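Local coordinates for EDTA monooxygenase (EDTA-degrading bacterium BNC1, PDB 5DQP), which probably acts as an FMN-dependent monooxygenase of the bacterial luciferase-like family, using molecular oxygen in the degradation of EDTA, at residues L160-F166 / G196-L202. Sequence-based numbering, arbitrary orientation.
Sequences LWNSWKF and GPLNVPL
With CG of Trp164 trans to its backbone N (chi1 -177°), the indole runs alongside Pro201, whose CB sits over one face in a CH-pi contact, 4.0 Å from the centroid of the six-membered ring. Phe166 CB lies over the same face and meets Pro201 CB at 3.6 Å, so the two share that face of the indole. The backbone carbonyl carbon of Asn199 lies at the indole edge, near CZ3. Ser163 OG, at chi1 71°, is turned to accept a hydrogen bond from Leu198 N (2.9 Å, 161° at the hydrogen) while donating to Leu160 O, so one hydroxyl links the backbone of the two segments. Gly196 and Pro197 are joined by a cis peptide bond, and Gly196 CA packs on Leu160 CD2 (3.9 Å). The contact lies in the long beta-alpha-beta connection from strand 120-125 through helix 143-161 to strand 210-213, where the chain comes back on itself, peripheral to the TIM-barrel body of this luciferase-like fold and away from the predicted FMN site. Were Trp164 replaced by an alanine, Pro201 would probably lose its aromatic face and Phe179 O the hydrogen bond from the indole N-H. Trp164 O takes a nearly straight bond from Leu202 N (2.8 Å). Leu202 lies beside Asn162, Leu202 CD2 3.5 Å from Asn162 OD1, while Leu198 CD2 reaches the edge of the Trp161 indole at CD1 (3.7 Å). One water donates to both Trp161 O and Val200 O, a second to Phe166 O and Leu202 O. Phe33 of the second subunit meets Phe166 edge-to-face and packs on Pro201.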
# COMPACT_ATOMS: atom_id res chain seq x y z
N LEU A 160 18.27 3.10 -4.10
CA LEU A 160 17.44 2.05 -4.69
C LEU A 160 16.64 2.57 -5.87
O LEU A 160 16.54 1.90 -6.91
CB LEU A 160 16.51 1.45 -3.64
CG LEU A 160 17.27 0.58 -2.65
CD1 LEU A 160 16.38 0.11 -1.50
CD2 LEU A 160 17.87 -0.63 -3.39
N TRP A 161 16.01 3.73 -5.72
CA TRP A 161 15.26 4.28 -6.84
C TRP A 161 16.11 4.41 -8.10
O TRP A 161 15.63 4.18 -9.21
CB TRP A 161 14.65 5.63 -6.44
CG TRP A 161 13.47 5.47 -5.53
CD1 TRP A 161 12.68 4.36 -5.38
CD2 TRP A 161 12.98 6.44 -4.60
NE1 TRP A 161 11.70 4.59 -4.44
CE2 TRP A 161 11.87 5.85 -3.93
CE3 TRP A 161 13.36 7.74 -4.27
CZ2 TRP A 161 11.14 6.54 -2.97
CZ3 TRP A 161 12.65 8.41 -3.31
CH2 TRP A 161 11.54 7.81 -2.68
N ASN A 162 17.40 4.74 -7.95
CA ASN A 162 18.23 4.97 -9.12
C ASN A 162 18.90 3.72 -9.64
O ASN A 162 19.58 3.81 -10.66
CB ASN A 162 19.30 6.02 -8.83
CG ASN A 162 18.71 7.39 -8.68
OD1 ASN A 162 17.71 7.70 -9.31
ND2 ASN A 162 19.31 8.20 -7.83
N SER A 163 18.72 2.57 -8.98
CA SER A 163 19.51 1.39 -9.27
C SER A 163 19.00 0.58 -10.47
O SER A 163 19.70 -0.34 -10.90
CB SER A 163 19.58 0.47 -8.04
OG SER A 163 18.32 -0.15 -7.79
N TRP A 164 17.80 0.88 -11.00
CA TRP A 164 17.30 0.22 -12.20
C TRP A 164 16.74 1.29 -13.12
O TRP A 164 15.66 1.82 -12.87
CB TRP A 164 16.23 -0.82 -11.89
CG TRP A 164 15.77 -1.57 -13.14
CD1 TRP A 164 16.38 -1.60 -14.37
CD2 TRP A 164 14.60 -2.38 -13.26
NE1 TRP A 164 15.67 -2.40 -15.25
CE2 TRP A 164 14.59 -2.90 -14.58
CE3 TRP A 164 13.60 -2.76 -12.37
CZ2 TRP A 164 13.57 -3.73 -15.04
CZ3 TRP A 164 12.60 -3.60 -12.83
CH2 TRP A 164 12.60 -4.07 -14.14
N LYS A 165 17.48 1.61 -14.18
CA LYS A 165 17.04 2.55 -15.20
C LYS A 165 16.65 1.74 -16.43
O LYS A 165 17.50 1.38 -17.24
CB LYS A 165 18.12 3.58 -15.49
CG LYS A 165 18.40 4.50 -14.29
CD LYS A 165 19.58 5.44 -14.53
CE LYS A 165 19.93 6.19 -13.24
NZ LYS A 165 21.04 7.16 -13.41
N PHE A 166 15.36 1.41 -16.53
CA PHE A 166 14.83 0.64 -17.65
C PHE A 166 14.76 1.52 -18.90
O PHE A 166 14.46 2.71 -18.80
CB PHE A 166 13.44 0.11 -17.27
CG PHE A 166 12.74 -0.66 -18.36
CD1 PHE A 166 13.00 -2.01 -18.56
CD2 PHE A 166 11.83 -0.03 -19.19
CE1 PHE A 166 12.36 -2.71 -19.57
CE2 PHE A 166 11.19 -0.72 -20.20
CZ PHE A 166 11.46 -2.08 -20.39
N GLY A 196 20.52 -4.28 -3.07
CA GLY A 196 19.86 -3.84 -4.29
C GLY A 196 20.34 -4.73 -5.44
O GLY A 196 21.08 -5.67 -5.18
N PRO A 197 19.95 -4.45 -6.70
CA PRO A 197 19.06 -3.37 -7.16
C PRO A 197 17.60 -3.54 -6.73
O PRO A 197 17.16 -4.62 -6.32
CB PRO A 197 19.17 -3.46 -8.69
CG PRO A 197 19.54 -4.89 -8.96
CD PRO A 197 20.41 -5.30 -7.82
N LEU A 198 16.87 -2.42 -6.80
CA LEU A 198 15.42 -2.43 -6.68
C LEU A 198 14.81 -3.08 -7.91
O LEU A 198 15.31 -2.93 -9.02
CB LEU A 198 14.90 -1.01 -6.55
CG LEU A 198 13.50 -0.74 -6.04
CD1 LEU A 198 13.40 -1.22 -4.60
CD2 LEU A 198 13.21 0.77 -6.14
N ASN A 199 13.69 -3.80 -7.70
CA ASN A 199 12.94 -4.41 -8.79
C ASN A 199 11.75 -3.56 -9.25
O ASN A 199 10.73 -4.09 -9.69
CB ASN A 199 12.50 -5.82 -8.40
CG ASN A 199 11.54 -5.83 -7.22
OD1 ASN A 199 11.38 -4.84 -6.51
ND2 ASN A 199 10.90 -6.97 -7.01
N VAL A 200 11.87 -2.24 -9.19
CA VAL A 200 10.90 -1.33 -9.78
C VAL A 200 11.75 -0.28 -10.49
O VAL A 200 12.66 0.27 -9.88
CB VAL A 200 9.99 -0.66 -8.73
CG1 VAL A 200 9.01 0.30 -9.42
CG2 VAL A 200 9.24 -1.70 -7.90
N PRO A 201 11.51 0.01 -11.77
CA PRO A 201 12.44 0.88 -12.49
C PRO A 201 12.15 2.36 -12.29
O PRO A 201 11.01 2.78 -12.09
CB PRO A 201 12.21 0.48 -13.95
CG PRO A 201 10.72 0.19 -13.95
CD PRO A 201 10.42 -0.48 -12.63
N LEU A 202 13.22 3.15 -12.37
CA LEU A 202 13.09 4.60 -12.33
C LEU A 202 12.27 5.05 -13.53
O LEU A 202 12.57 4.64 -14.66
CB LEU A 202 14.46 5.27 -12.36
CG LEU A 202 14.55 6.79 -12.14
CD1 LEU A 202 14.06 7.16 -10.73
CD2 LEU A 202 15.98 7.22 -12.30
O HOH W 1 12.95 3.04 -8.99
O HOH W 2 14.99 4.62 -16.47